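PDB 6HFM: Hsp70/Hsp90 co-chaperone CNS1 from Saccharomyces cerevisiae, which serves as a co-chaperone that binds Hsp90 and Hsp70, stimulating the ATPase activity of the Hsp70 SSA1 but not that of Hsp90. Local coordinates for residues Thr120-Asp123 and Ile124-Glu128; Asp157-Lys160 and Ala161-Arg165. One frame throughout, in Å; residues are numbered along the deposited sequence.

Contact 1: residues Thr120-Asp123 and Ile124-Glu128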
loop_
_atom_site.group_PDB
_atom_site.type_symbol
_atom_site.label_atom_id
_atom_site.label_comp_id
_atom_site.label_asym_id
_atom_site.label_seq_id
_atom_site.Cartn_x
_atom_site.Cartn_y
_atom_site.Cartn_z
ATOM N N THR A 120 10.013 -3.218 -6.194
ATOM C CA THR A 120 9.104 -4.218 -5.640
ATOM C C THR A 120 8.628 -3.782 -4.254
ATOM O O THR A 120 9.309 -3.026 -3.552
ATOM C CB THR A 120 9.765 -5.595 -5.497
ATOM O OG1 THR A 120 10.859 -5.507 -4.576
ATOM C CG2 THR A 120 10.251 -6.118 -6.854
ATOM N N PHE A 121 7.458 -4.269 -3.852
ATOM C CA PHE A 121 6.976 -3.988 -2.503
ATOM C C PHE A 121 7.895 -4.595 -1.440
ATOM O O PHE A 121 8.100 -3.981 -0.392
ATOM C CB PHE A 121 5.511 -4.393 -2.346
ATOM C CG PHE A 121 4.578 -3.490 -3.105
ATOM C CD1 PHE A 121 4.350 -2.182 -2.664
ATOM C CD2 PHE A 121 3.960 -3.915 -4.276
ATOM C CE1 PHE A 121 3.516 -1.327 -3.371
ATOM C CE2 PHE A 121 3.117 -3.060 -4.983
ATOM C CZ PHE A 121 2.903 -1.765 -4.534
ATOM N N HIS A 122 8.486 -5.757 -1.727
ATOM C CA HIS A 122 9.511 -6.339 -0.845
ATOM C C HIS A 122 10.610 -5.322 -0.541
ATOM O O HIS A 122 10.967 -5.118 0.619
ATOM C CB HIS A 122 10.143 -7.602 -1.470
ATOM C CG HIS A 122 11.318 -8.137 -0.703
ATOM N ND1 HIS A 122 12.619 -7.791 -1.002
ATOM C CD2 HIS A 122 11.387 -8.979 0.354
ATOM C CE1 HIS A 122 13.439 -8.402 -0.165
ATOM N NE2 HIS A 122 12.718 -9.128 0.670
ATOM N N ASP A 123 11.155 -4.706 -1.588
ATOM C CA ASP A 123 12.261 -3.760 -1.415
ATOM C C ASP A 123 11.848 -2.484 -0.679
ATOM O O ASP A 123 12.606 -1.986 0.151
ATOM C CB ASP A 123 12.929 -3.446 -2.761
ATOM C CG ASP A 123 13.760 -4.622 -3.300
ATOM O OD1 ASP A 123 13.907 -5.656 -2.606
ATOM O OD2 ASP A 123 14.292 -4.504 -4.419
ATOM N N ILE A 124 10.643 -1.978 -0.954
ATOM C CA ILE A 124 10.125 -0.795 -0.245
ATOM C C ILE A 124 9.949 -1.058 1.254
ATOM O O ILE A 124 10.356 -0.244 2.080
ATOM C CB ILE A 124 8.801 -0.296 -0.872
ATOM C CG1 ILE A 124 9.076 0.273 -2.266
ATOM C CG2 ILE A 124 8.122 0.763 0.006
ATOM C CD1 ILE A 124 7.839 0.456 -3.118
ATOM N N LEU A 125 9.357 -2.197 1.599
ATOM C CA LEU A 125 9.099 -2.530 3.007
ATOM C C LEU A 125 10.365 -2.924 3.782
ATOM O O LEU A 125 10.377 -2.812 5.009
ATOM C CB LEU A 125 8.049 -3.649 3.123
ATOM C CG LEU A 125 6.648 -3.410 2.529
ATOM C CD1 LEU A 125 5.774 -4.646 2.699
ATOM C CD2 LEU A 125 5.965 -2.198 3.129
ATOM N N LYS A 126 11.416 -3.370 3.082
ATOM C CA LYS A 126 12.655 -3.831 3.740
ATOM C C LYS A 126 13.585 -2.704 4.212
ATOM O O LYS A 126 14.342 -2.894 5.174
ATOM C CB LYS A 126 13.432 -4.801 2.830
ATOM C CG LYS A 126 14.634 -5.455 3.511
ATOM C CD LYS A 126 15.173 -6.644 2.730
ATOM C CE LYS A 126 16.374 -7.268 3.430
ATOM N NZ LYS A 126 16.012 -7.927 4.718
ATOM N N LYS A 127 13.546 -1.555 3.545
ATOM C CA LYS A 127 14.472 -0.451 3.864
ATOM C C LYS A 127 14.298 0.039 5.303
ATOM O O LYS A 127 13.172 0.201 5.773
ATOM C CB LYS A 127 14.260 0.722 2.909
ATOM C CG LYS A 127 14.676 0.447 1.478
ATOM C CD LYS A 127 14.506 1.679 0.601
ATOM C CE LYS A 127 14.675 1.341 -0.871
ATOM N NZ LYS A 127 14.249 2.465 -1.748
ATOM N N GLU A 128 15.414 0.257 6.002
ATOM C CA GLU A 128 15.370 0.791 7.366
ATOM C C GLU A 128 14.966 2.264 7.329
ATOM O O GLU A 128 14.181 2.711 8.160
ATOM C CB GLU A 128 16.718 0.596 8.080
ATOM C CG GLU A 128 16.777 1.063 9.537
ATOM C CD GLU A 128 15.767 0.388 10.461
ATOM O OE1 GLU A 128 15.324 -0.746 10.175
ATOM O OE2 GLU A 128 15.422 0.997 11.496
#

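Contact 2: residues Asp157-Lys160 and Ala161-Arg165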
loop_
_atom_site.group_PDB
_atom_site.type_symbol
_atom_site.label_atom_id
_atom_site.label_comp_id
_atom_site.label_asym_id
_atom_site.label_seq_id
_atom_site.Cartn_x
_atom_site.Cartn_y
_atom_site.Cartn_z
ATOM N N ASP A 157 -2.391 15.912 6.070
ATOM C CA ASP A 157 -2.363 16.284 7.482
ATOM C C ASP A 157 -1.697 15.160 8.277
ATOM O O ASP A 157 -2.297 14.107 8.517
ATOM C CB ASP A 157 -3.793 16.540 7.964
ATOM C CG ASP A 157 -3.860 17.180 9.347
ATOM O OD1 ASP A 157 -2.967 16.952 10.187
ATOM O OD2 ASP A 157 -4.848 17.890 9.619
ATOM N N LYS A 158 -0.451 15.398 8.671
ATOM C CA LYS A 158 0.348 14.419 9.402
ATOM C C LYS A 158 -0.284 14.068 10.749
ATOM O O LYS A 158 -0.324 12.898 11.120
ATOM C CB LYS A 158 1.771 14.950 9.591
ATOM C CG LYS A 158 2.727 14.033 10.336
ATOM C CD LYS A 158 4.173 14.491 10.193
ATOM C CE LYS A 158 4.403 15.892 10.756
ATOM N NZ LYS A 158 5.808 16.341 10.579
ATOM N N GLN A 159 -0.775 15.077 11.470
ATOM C CA GLN A 159 -1.471 14.859 12.748
ATOM C C GLN A 159 -2.705 13.959 12.583
ATOM O O GLN A 159 -2.905 13.033 13.371
ATOM C CB GLN A 159 -1.864 16.202 13.387
ATOM C CG GLN A 159 -2.418 16.083 14.802
ATOM C CD GLN A 159 -2.686 17.430 15.452
ATOM O OE1 GLN A 159 -2.221 17.696 16.558
ATOM N NE2 GLN A 159 -3.439 18.284 14.767
ATOM N N LYS A 160 -3.502 14.227 11.550
ATOM C CA LYS A 160 -4.687 13.422 11.212
ATOM C C LYS A 160 -4.296 11.975 10.881
ATOM O O LYS A 160 -4.984 11.032 11.271
ATOM C CB LYS A 160 -5.429 14.039 10.022
ATOM C CG LYS A 160 -6.883 13.628 9.877
ATOM C CD LYS A 160 -7.459 14.146 8.565
ATOM C CE LYS A 160 -8.962 13.926 8.463
ATOM N NZ LYS A 160 -9.746 14.961 9.195
ATOM N N ALA A 161 -3.191 11.807 10.159
ATOM C CA ALA A 161 -2.681 10.474 9.842
ATOM C C ALA A 161 -2.286 9.702 11.099
ATOM O O ALA A 161 -2.676 8.544 11.268
ATOM C CB ALA A 161 -1.507 10.558 8.875
ATOM N N LEU A 162 -1.561 10.358 12.001
ATOM C CA LEU A 162 -1.131 9.714 13.245
ATOM C C LEU A 162 -2.322 9.384 14.161
ATOM O O LEU A 162 -2.290 8.381 14.883
ATOM C CB LEU A 162 -0.093 10.575 13.969
ATOM C CG LEU A 162 1.232 10.781 13.217
ATOM C CD1 LEU A 162 2.078 11.826 13.930
ATOM C CD2 LEU A 162 2.016 9.487 13.042
ATOM N N GLU A 163 -3.377 10.196 14.088
ATOM C CA GLU A 163 -4.605 9.969 14.866
ATOM C C GLU A 163 -5.434 8.758 14.398
ATOM O O GLU A 163 -6.278 8.270 15.149
ATOM C CB GLU A 163 -5.464 11.241 14.892
ATOM C CG GLU A 163 -4.917 12.295 15.845
ATOM C CD GLU A 163 -5.558 13.667 15.694
ATOM O OE1 GLU A 163 -6.436 13.853 14.821
ATOM O OE2 GLU A 163 -5.169 14.572 16.463
ATOM N N ARG A 164 -5.192 8.276 13.176
ATOM C CA ARG A 164 -5.766 6.998 12.710
ATOM C C ARG A 164 -5.212 5.754 13.428
ATOM O O ARG A 164 -5.832 4.684 13.376
ATOM C CB ARG A 164 -5.564 6.820 11.194
ATOM C CG ARG A 164 -6.328 7.806 10.324
ATOM C CD ARG A 164 -6.414 7.341 8.877
ATOM N NE ARG A 164 -5.123 7.370 8.183
ATOM C CZ ARG A 164 -4.601 8.423 7.545
ATOM N NH1 ARG A 164 -5.230 9.602 7.494
ATOM N NH2 ARG A 164 -3.411 8.298 6.956
ATOM N N ARG A 165 -4.062 5.889 14.086
ATOM C CA ARG A 165 -3.333 4.755 14.659
ATOM C C ARG A 165 -3.812 4.435 16.068
ATOM O O ARG A 165 -4.358 5.304 16.756
ATOM C CB ARG A 165 -1.831 5.047 14.664
ATOM C CG ARG A 165 -1.289 5.421 13.287
ATOM C CD ARG A 165 0.209 5.637 13.291
ATOM N NE ARG A 165 0.674 6.001 11.952
ATOM C CZ ARG A 165 1.946 6.140 11.587
ATOM N NH1 ARG A 165 2.938 5.944 12.454
ATOM N NH2 ARG A 165 2.229 6.479 10.338
HETATM O O HOH W 1 -4.015 12.064 6.395
#

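Contact 1: residues Thr120-Asp123 and Ile124-Glu128
H122 and K126, one helical turn apart, run side by side and point the same way, the imidazole CE1 of H122 lying 3.8 Å from CD of K126. The histidine ring swings out with CG anti to the backbone N (chi1 172°), and K126 takes the same first torsion, which keeps the two chains alongside each other. The ring does not turn at will: its ND1 donates to OD1 of D123 over 3.0 Å, close to the imidazole plane, and reaches that oxygen on the anti side of the carboxylate. D123 makes this possible by setting CG beside its own backbone N (chi1 -72°), which turns the carboxylate back toward H122. With alanine in place of H122 the imidazole is gone, and the D123 carboxylate, no longer held by ND1, would probably be freer to turn, while CD of K126 would lose the ring beside it.

Underneath, the short helix 121-126 is a worked example of N-capping. T120 occupies the N-cap, its OG1 accepting from N of D123 at 3.1 Å, while its carbonyl O receives N of I124. L125 N then donates to F121 O over 3.0 Å, and beyond it the pattern frays: N of K126 divides weak bonds between H122 O and D123 O. On the inner side, CD1 of I124 approaches CD1 of the F121 ring obliquely at 4.4 Å.

One face of the helix, formed by F121, I124 and L125, packs into the Wheel domain: F121 and I124 on helix 73-82, F121 and L125 on Y49 of strand 47-55.

Contact 2: residues Asp157-Lys160 and Ala161-Arg165
Q159 and E163 cross at a slant on the outer face of a short helix, with OE2 of E163 3.6 Å from CG of Q159. Their flat ends are nearly parallel, the amide and carboxylate planes 16° apart, but it is the methylene of the glutamine that the carboxylate meets. Q159 sends its chain out extended, whereas E163 holds CG beside its backbone N (chi1 -76°) and passes back over the preceding turn, CG coming 3.3 Å from O of Q159.

The frame beneath is a single N-capped run, helix 158-163, near the C-terminus of the chain. D157 is the N-cap: its OD1 accepts from N of K160 over 3.1 Å, the donor standing well above the carboxylate plane. Successive backbone bonds link D157 O with A161 N, K158 O with L162 N and Q159 O with E163 N; the next, from R164 N to K160 O, is weak.

On another side, R164 bends its chain at chi3 (-69°) and turns one guanidinium face to A161, whose CA sits 3.4 Å above the plane, offset toward the rim. A water in that plane accepts from NH1 of R164 at 3.0 Å and donates weakly to O of D157. R165 lays its guanidinium across CD2 of L162, a methyl 3.6 Å above the centre of the group. Both arginines form salt bridges with E106 of strand 101-106.

Contacts 1 and 2 show one device, a side-chain N-cap starting a short helix, in two settings of the C-terminal domain of Cns1; Hsp90 is bound through the TPR repeats, which are not part of this chain. The centre of contact 1 lies about 11 Å from the centre of the chain, that of contact 2 about 17 Å, at the surface. They follow in series without touching, centres about 23 Å and nearest atoms about 12 Å apart. Contact 1 adjoins the bound magnesium ion: L125 and N17 belong to its site, although the L125 side chain itself stays about 6 Å from the metal, and N17 ND2 hydrogen-bonds K126 O and E128 OE1. No residue of contact 2 belongs to that site.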